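Local coordinates for DNA repair protein RECN (Deinococcus radiodurans, PDB 4ABX) that may take part in recombinational repair of damaged DNA as an ATP-binding, SMC-like protein, of which this chain is the coiled-coil domain, at residues 20-34 against 143-155. Numbering follows the deposited sequence.
Sequences QVQEISEVSPDPGEE and PTLEDVVEFGAQA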
ATOM      1  N   GLN A  20     -26.077  54.141  -4.505  1.00 24.11           N
ATOM      2  CA  GLN A  20     -24.774  53.983  -3.881  1.00 23.30           C
ATOM      3  C   GLN A  20     -24.856  54.081  -2.356  1.00 24.34           C
ATOM      4  O   GLN A  20     -24.241  53.289  -1.641  1.00 21.66           O
ATOM      5  CB  GLN A  20     -23.787  54.995  -4.459  1.00 23.25           C
ATOM      6  CG  GLN A  20     -23.333  54.632  -5.865  1.00 23.62           C
ATOM      7  CD  GLN A  20     -22.571  55.749  -6.560  1.00 24.57           C
ATOM      8  OE1 GLN A  20     -22.581  56.896  -6.116  1.00 28.68           O
ATOM      9  NE2 GLN A  20     -21.902  55.411  -7.659  1.00 30.05           N
ATOM     10  N   VAL A  21     -25.644  55.033  -1.870  1.00 20.57           N
ATOM     11  CA  VAL A  21     -25.862  55.207  -0.434  1.00 25.73           C
ATOM     12  C   VAL A  21     -26.533  53.983   0.181  1.00 30.04           C
ATOM     13  O   VAL A  21     -26.121  53.500   1.238  1.00 30.25           O
ATOM     14  CB  VAL A  21     -26.711  56.466  -0.149  1.00 28.47           C
ATOM     15  CG1 VAL A  21     -27.234  56.465   1.286  1.00 26.47           C
ATOM     16  CG2 VAL A  21     -25.905  57.731  -0.446  1.00 24.45           C
ATOM     17  N   GLN A  22     -27.564  53.480  -0.491  1.00 28.88           N
ATOM     18  CA  GLN A  22     -28.252  52.275  -0.049  1.00 30.40           C
ATOM     19  C   GLN A  22     -27.292  51.088   0.014  1.00 26.49           C
ATOM     20  O   GLN A  22     -27.273  50.354   1.004  1.00 25.61           O
ATOM     21  CB  GLN A  22     -29.425  51.950  -0.979  1.00 36.64           C
ATOM     22  CG  GLN A  22     -30.270  50.767  -0.532  1.00 46.54           C
ATOM     23  CD  GLN A  22     -31.445  50.497  -1.464  1.00 58.69           C
ATOM     24  OE1 GLN A  22     -31.457  50.933  -2.620  1.00 58.96           O
ATOM     25  NE2 GLN A  22     -32.444  49.779  -0.961  1.00 64.07           N
ATOM     26  N   GLU A  23     -26.496  50.899  -1.041  1.00 23.39           N
ATOM     27  CA  GLU A  23     -25.576  49.760  -1.095  1.00 24.92           C
ATOM     28  C   GLU A  23     -24.627  49.736   0.095  1.00 27.36           C
ATOM     29  O   GLU A  23     -24.453  48.707   0.748  1.00 25.07           O
ATOM     30  CB  GLU A  23     -24.764  49.739  -2.398  1.00 24.06           C
ATOM     31  CG  GLU A  23     -23.850  48.523  -2.495  1.00 30.35           C
ATOM     32  CD  GLU A  23     -23.071  48.445  -3.801  1.00 36.63           C
ATOM     33  OE1 GLU A  23     -22.830  49.495  -4.433  1.00 35.92           O
ATOM     34  OE2 GLU A  23     -22.694  47.320  -4.192  1.00 41.89           O
ATOM     35  N   ILE A  24     -24.005  50.878   0.363  1.00 24.29           N
ATOM     36  CA  ILE A  24     -23.081  51.017   1.481  1.00 24.95           C
ATOM     37  C   ILE A  24     -23.774  50.850   2.841  1.00 28.10           C
ATOM     38  O   ILE A  24     -23.236  50.227   3.759  1.00 27.18           O
ATOM     39  CB  ILE A  24     -22.371  52.389   1.414  1.00 24.51           C
ATOM     40  CG1 ILE A  24     -21.395  52.412   0.236  1.00 21.41           C
ATOM     41  CG2 ILE A  24     -21.666  52.712   2.737  1.00 24.67           C
ATOM     42  CD1 ILE A  24     -20.918  53.812  -0.155  1.00 20.81           C
ATOM     43  N   SER A  25     -24.977  51.394   2.966  1.00 26.52           N
ATOM     44  CA  SER A  25     -25.667  51.387   4.248  1.00 26.51           C
ATOM     45  C   SER A  25     -26.164  49.995   4.608  1.00 25.19           C
ATOM     46  O   SER A  25     -26.199  49.623   5.782  1.00 28.98           O
ATOM     47  CB  SER A  25     -26.829  52.386   4.236  1.00 34.29           C
ATOM     48  OG  SER A  25     -26.359  53.675   3.883  1.00 43.09           O
ATOM     49  N   GLU A  26     -26.553  49.225   3.599  1.00 24.77           N
ATOM     50  CA  GLU A  26     -27.040  47.866   3.835  1.00 31.96           C
ATOM     51  C   GLU A  26     -25.950  46.947   4.375  1.00 32.83           C
ATOM     52  O   GLU A  26     -26.234  46.012   5.124  1.00 34.21           O
ATOM     53  CB  GLU A  26     -27.656  47.275   2.564  1.00 34.49           C
ATOM     54  CG  GLU A  26     -28.997  47.898   2.206  1.00 47.52           C
ATOM     55  CD  GLU A  26     -29.562  47.372   0.904  1.00 54.43           C
ATOM     56  OE1 GLU A  26     -28.820  46.690   0.166  1.00 56.50           O
ATOM     57  OE2 GLU A  26     -30.748  47.644   0.617  1.00 57.38           O
ATOM     58  N   VAL A  27     -24.704  47.220   3.999  1.00 33.44           N
ATOM     59  CA  VAL A  27     -23.570  46.418   4.455  1.00 25.82           C
ATOM     60  C   VAL A  27     -23.025  46.971   5.768  1.00 28.39           C
ATOM     61  O   VAL A  27     -22.530  46.223   6.623  1.00 25.70           O
ATOM     62  CB  VAL A  27     -22.454  46.380   3.395  1.00 31.93           C
ATOM     63  CG1 VAL A  27     -21.227  45.652   3.928  1.00 35.61           C
ATOM     64  CG2 VAL A  27     -22.965  45.724   2.123  1.00 31.84           C
ATOM     65  N   SER A  28     -23.125  48.289   5.918  1.00 25.42           N
ATOM     66  CA  SER A  28     -22.712  48.979   7.134  1.00 27.33           C
ATOM     67  C   SER A  28     -21.261  48.686   7.526  1.00 29.51           C
ATOM     68  O   SER A  28     -20.998  48.137   8.600  1.00 30.35           O
ATOM     69  CB  SER A  28     -23.666  48.643   8.284  1.00 29.71           C
ATOM     70  OG  SER A  28     -23.330  49.382   9.439  1.00 41.93           O
ATOM     71  N   PRO A  29     -20.313  49.068   6.657  1.00 24.85           N
ATOM     72  CA  PRO A  29     -18.887  48.831   6.911  1.00 28.34           C
ATOM     73  C   PRO A  29     -18.386  49.569   8.151  1.00 29.92           C
ATOM     74  O   PRO A  29     -18.651  50.758   8.325  1.00 23.25           O
ATOM     75  CB  PRO A  29     -18.209  49.381   5.651  1.00 26.19           C
ATOM     76  CG  PRO A  29     -19.200  50.343   5.069  1.00 23.96           C
ATOM     77  CD  PRO A  29     -20.537  49.738   5.365  1.00 22.84           C
ATOM     78  N   ASP A  30     -17.657  48.856   9.000  1.00 27.52           N
ATOM     79  CA  ASP A  30     -17.120  49.431  10.227  1.00 30.62           C
ATOM     80  C   ASP A  30     -15.600  49.399  10.180  1.00 32.31           C
ATOM     81  O   ASP A  30     -14.983  48.382  10.510  1.00 27.13           O
ATOM     82  CB  ASP A  30     -17.643  48.654  11.436  1.00 28.12           C
ATOM     83  CG  ASP A  30     -17.013  49.101  12.747  1.00 38.24           C
ATOM     84  OD1 ASP A  30     -16.548  50.256  12.841  1.00 37.81           O
ATOM     85  OD2 ASP A  30     -16.991  48.283  13.689  1.00 41.88           O
ATOM     86  N   PRO A  31     -14.987  50.517   9.760  1.00 34.61           N
ATOM     87  CA  PRO A  31     -13.533  50.544   9.586  1.00 33.42           C
ATOM     88  C   PRO A  31     -12.826  49.909  10.780  1.00 34.61           C
ATOM     89  O   PRO A  31     -13.158  50.206  11.927  1.00 35.18           O
ATOM     90  CB  PRO A  31     -13.221  52.036   9.497  1.00 37.15           C
ATOM     91  CG  PRO A  31     -14.478  52.640   8.932  1.00 37.84           C
ATOM     92  CD  PRO A  31     -15.601  51.838   9.534  1.00 36.77           C
ATOM     93  N   GLY A  32     -11.875  49.024  10.508  1.00 28.22           N
ATOM     94  CA  GLY A  32     -11.182  48.317  11.572  1.00 31.65           C
ATOM     95  C   GLY A  32     -11.631  46.877  11.772  1.00 36.29           C
ATOM     96  O   GLY A  32     -10.858  46.047  12.253  1.00 34.38           O
ATOM     97  N   GLU A  33     -12.871  46.568  11.394  1.00 35.10           N
ATOM     98  CA  GLU A  33     -13.431  45.236  11.634  1.00 30.09           C
ATOM     99  C   GLU A  33     -12.677  44.122  10.902  1.00 28.88           C
ATOM    100  O   GLU A  33     -12.783  42.951  11.271  1.00 27.09           O
ATOM    101  CB  GLU A  33     -14.920  45.188  11.266  1.00 27.02           C
ATOM    102  CG  GLU A  33     -15.207  45.201   9.753  1.00 19.71           C
ATOM    103  CD  GLU A  33     -16.694  45.072   9.437  1.00 28.12           C
ATOM    104  OE1 GLU A  33     -17.272  43.999   9.708  1.00 28.29           O
ATOM    105  OE2 GLU A  33     -17.290  46.045   8.925  1.00 25.99           O
ATOM    106  N   GLU A  34     -11.920  44.480   9.868  1.00 28.62           N
ATOM    107  CA  GLU A  34     -11.234  43.474   9.059  1.00 26.44           C
ATOM    108  C   GLU A  34     -10.091  42.788   9.796  1.00 25.12           C
ATOM    109  O   GLU A  34      -9.710  41.665   9.442  1.00 21.12           O
ATOM    110  CB  GLU A  34     -10.732  44.071   7.741  1.00 32.68           C
ATOM    111  CG  GLU A  34     -11.842  44.392   6.754  1.00 33.04           C
ATOM    112  CD  GLU A  34     -11.361  45.211   5.570  1.00 30.84           C
ATOM    113  OE1 GLU A  34     -10.696  46.249   5.784  1.00 34.63           O
ATOM    114  OE2 GLU A  34     -11.649  44.812   4.422  1.00 29.26           O
ATOM    115  N   PRO A 143     -10.040  52.742  -1.646  1.00 28.86           N
ATOM    116  CA  PRO A 143      -9.438  51.437  -1.315  1.00 25.68           C
ATOM    117  C   PRO A 143      -9.755  50.858   0.068  1.00 26.19           C
ATOM    118  O   PRO A 143      -9.890  49.641   0.189  1.00 32.78           O
ATOM    119  CB  PRO A 143      -7.924  51.701  -1.407  1.00 27.68           C
ATOM    120  CG  PRO A 143      -7.767  53.095  -1.967  1.00 31.31           C
ATOM    121  CD  PRO A 143      -9.033  53.818  -1.664  1.00 32.05           C
ATOM    122  N   THR A 144      -9.843  51.693   1.097  1.00 22.27           N
ATOM    123  CA  THR A 144     -10.052  51.197   2.457  1.00 19.52           C
ATOM    124  C   THR A 144     -11.498  51.407   2.891  1.00 22.61           C
ATOM    125  O   THR A 144     -12.235  52.149   2.245  1.00 27.42           O
ATOM    126  CB  THR A 144      -9.130  51.907   3.464  1.00 22.16           C
ATOM    127  OG1 THR A 144      -9.514  53.284   3.567  1.00 25.18           O
ATOM    128  CG2 THR A 144      -7.672  51.820   3.015  1.00 25.30           C
ATOM    129  N   LEU A 145     -11.899  50.760   3.983  1.00 21.27           N
ATOM    130  CA  LEU A 145     -13.250  50.933   4.508  1.00 24.79           C
ATOM    131  C   LEU A 145     -13.482  52.381   4.922  1.00 24.13           C
ATOM    132  O   LEU A 145     -14.597  52.889   4.818  1.00 22.42           O
ATOM    133  CB  LEU A 145     -13.523  49.998   5.690  1.00 20.67           C
ATOM    134  CG  LEU A 145     -13.567  48.501   5.353  1.00 21.56           C
ATOM    135  CD1 LEU A 145     -13.894  47.683   6.594  1.00 20.03           C
ATOM    136  CD2 LEU A 145     -14.579  48.229   4.228  1.00 17.85           C
ATOM    137  N   GLU A 146     -12.429  53.040   5.394  1.00 26.35           N
ATOM    138  CA  GLU A 146     -12.505  54.468   5.681  1.00 27.84           C
ATOM    139  C   GLU A 146     -12.945  55.230   4.431  1.00 27.13           C
ATOM    140  O   GLU A 146     -13.848  56.067   4.493  1.00 29.92           O
ATOM    141  CB  GLU A 146     -11.159  55.012   6.180  1.00 29.57           C
ATOM    142  CG  GLU A 146     -10.788  54.626   7.613  1.00 32.84           C
ATOM    143  CD  GLU A 146     -10.007  53.315   7.709  1.00 40.60           C
ATOM    144  OE1 GLU A 146     -10.097  52.471   6.785  1.00 38.84           O
ATOM    145  OE2 GLU A 146      -9.299  53.126   8.724  1.00 44.17           O
ATOM    146  N   ASP A 147     -12.299  54.944   3.301  1.00 25.94           N
ATOM    147  CA  ASP A 147     -12.650  55.589   2.035  1.00 24.36           C
ATOM    148  C   ASP A 147     -14.098  55.302   1.662  1.00 23.46           C
ATOM    149  O   ASP A 147     -14.807  56.184   1.175  1.00 21.82           O
ATOM    150  CB  ASP A 147     -11.723  55.130   0.902  1.00 22.92           C
ATOM    151  CG  ASP A 147     -10.296  55.618   1.073  1.00 27.44           C
ATOM    152  OD1 ASP A 147     -10.081  56.849   1.159  1.00 30.23           O
ATOM    153  OD2 ASP A 147      -9.385  54.763   1.131  1.00 24.92           O
ATOM    154  N   VAL A 148     -14.529  54.061   1.879  1.00 23.76           N
ATOM    155  CA  VAL A 148     -15.892  53.656   1.552  1.00 24.19           C
ATOM    156  C   VAL A 148     -16.916  54.450   2.363  1.00 25.70           C
ATOM    157  O   VAL A 148     -17.938  54.901   1.834  1.00 25.17           O
ATOM    158  CB  VAL A 148     -16.119  52.153   1.819  1.00 26.04           C
ATOM    159  CG1 VAL A 148     -17.542  51.758   1.452  1.00 24.31           C
ATOM    160  CG2 VAL A 148     -15.109  51.307   1.047  1.00 19.11           C
ATOM    161  N   VAL A 149     -16.647  54.603   3.653  1.00 25.02           N
ATOM    162  CA  VAL A 149     -17.554  55.336   4.529  1.00 27.78           C
ATOM    163  C   VAL A 149     -17.611  56.802   4.103  1.00 29.77           C
ATOM    164  O   VAL A 149     -18.692  57.395   4.013  1.00 27.76           O
ATOM    165  CB  VAL A 149     -17.131  55.217   6.007  1.00 31.45           C
ATOM    166  CG1 VAL A 149     -17.881  56.236   6.866  1.00 35.52           C
ATOM    167  CG2 VAL A 149     -17.362  53.793   6.511  1.00 24.80           C
ATOM    168  N   GLU A 150     -16.442  57.375   3.832  1.00 22.25           N
ATOM    169  CA  GLU A 150     -16.356  58.745   3.338  1.00 25.48           C
ATOM    170  C   GLU A 150     -17.131  58.911   2.026  1.00 28.74           C
ATOM    171  O   GLU A 150     -17.887  59.878   1.858  1.00 26.56           O
ATOM    172  CB  GLU A 150     -14.890  59.155   3.155  1.00 34.28           C
ATOM    173  CG  GLU A 150     -14.686  60.515   2.500  1.00 37.35           C
ATOM    174  CD  GLU A 150     -15.126  61.673   3.379  1.00 44.54           C
ATOM    175  OE1 GLU A 150     -15.367  61.455   4.587  1.00 48.15           O
ATOM    176  OE2 GLU A 150     -15.227  62.808   2.861  1.00 44.33           O
ATOM    177  N   PHE A 151     -16.955  57.962   1.107  1.00 25.77           N
ATOM    178  CA  PHE A 151     -17.657  58.004  -0.173  1.00 25.78           C
ATOM    179  C   PHE A 151     -19.163  58.107   0.048  1.00 25.07           C
ATOM    180  O   PHE A 151     -19.836  58.893  -0.610  1.00 23.05           O
ATOM    181  CB  PHE A 151     -17.319  56.785  -1.048  1.00 23.63           C
ATOM    182  CG  PHE A 151     -17.933  56.831  -2.431  1.00 20.40           C
ATOM    183  CD1 PHE A 151     -19.301  56.658  -2.612  1.00 24.21           C
ATOM    184  CD2 PHE A 151     -17.147  57.059  -3.547  1.00 25.65           C
ATOM    185  CE1 PHE A 151     -19.869  56.709  -3.887  1.00 19.54           C
ATOM    186  CE2 PHE A 151     -17.703  57.104  -4.820  1.00 25.41           C
ATOM    187  CZ  PHE A 151     -19.067  56.931  -4.988  1.00 24.97           C
ATOM    188  N   GLY A 152     -19.686  57.322   0.984  1.00 27.98           N
ATOM    189  CA  GLY A 152     -21.111  57.335   1.272  1.00 26.45           C
ATOM    190  C   GLY A 152     -21.603  58.630   1.899  1.00 29.18           C
ATOM    191  O   GLY A 152     -22.716  59.081   1.621  1.00 27.71           O
ATOM    192  N   ALA A 153     -20.782  59.217   2.769  1.00 27.33           N
ATOM    193  CA  ALA A 153     -21.115  60.493   3.393  1.00 30.53           C
ATOM    194  C   ALA A 153     -21.223  61.601   2.355  1.00 27.12           C
ATOM    195  O   ALA A 153     -22.166  62.394   2.367  1.00 31.13           O
ATOM    196  CB  ALA A 153     -20.080  60.858   4.459  1.00 29.26           C
ATOM    197  N   GLN A 154     -20.245  61.660   1.459  1.00 27.05           N
ATOM    198  CA  GLN A 154     -20.254  62.652   0.397  1.00 31.30           C
ATOM    199  C   GLN A 154     -21.432  62.416  -0.536  1.00 29.46           C
ATOM    200  O   GLN A 154     -22.074  63.361  -0.998  1.00 29.33           O
ATOM    201  CB  GLN A 154     -18.955  62.590  -0.400  1.00 33.65           C
ATOM    202  CG  GLN A 154     -17.711  62.785   0.432  1.00 38.37           C
ATOM    203  CD  GLN A 154     -16.531  63.214  -0.410  1.00 54.44           C
ATOM    204  OE1 GLN A 154     -16.706  63.743  -1.510  1.00 62.80           O
ATOM    205  NE2 GLN A 154     -15.322  62.986   0.096  1.00 55.93           N
ATOM    206  N   ALA A 155     -21.716  61.150  -0.817  1.00 21.41           N
ATOM    207  CA  ALA A 155     -22.809  60.823  -1.728  1.00 24.76           C
ATOM    208  C   ALA A 155     -24.140  61.280  -1.150  1.00 28.72           C
ATOM    209  O   ALA A 155     -24.978  61.833  -1.871  1.00 25.03           O
ATOM    210  CB  ALA A 155     -22.836  59.335  -2.034  1.00 24.23           C
TER
HETATM  211  O   HOH W   1      -9.948  48.686   4.995  1.00 22.66           O
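Ile-24 and Gly-152 meet where helix 6-27 passes helix 145-169, the short segments running obliquely in roughly opposite directions (137°) with axes 9.3 Å apart. With CG1 beside the backbone N (chi1 -70°) and the chain extended beyond it, Ile-24 sends CD1 down to the helix backbone, 3.8 Å from Gly-152 CA. The Ile-24 side chain also crosses that of Val-148, CG1 to CG1 4.1 Å, and one turn back Val-21 CG2 lies 3.8 Å from Ala-155 CB. At the edge of the Phe-151 ring, Gln-20 OE1 lies in the ring plane, 3.5 Å from Phe-151 CE1, its amide turned 75° to the ring; Tyr-141 also meets this ring.

The apolar seam continues along the linker. Leu-145 is gripped by Pro-29 CB at CD2, by Pro-31 CA at CB, and by Glu-34, which comes from the opposite direction with OE1 3.6 Å from Leu-145 CD1. Pro-31 CG packs 3.9 Å from Val-149 CG2, the side chains at about a right angle.

The polar link is indirect: one water donates to Glu-34 OE1 (2.7 Å) and accepts from Leu-145 N in the first turn of its helix, which Thr-144 and Asp-147 close with a capping box. Glu-34 OE2 forms a salt bridge with Lys-138.

Without a direct hydrogen bond between the segments, this coiled-coil junction relies on apolar fit, a close glycine approach and one bridging water.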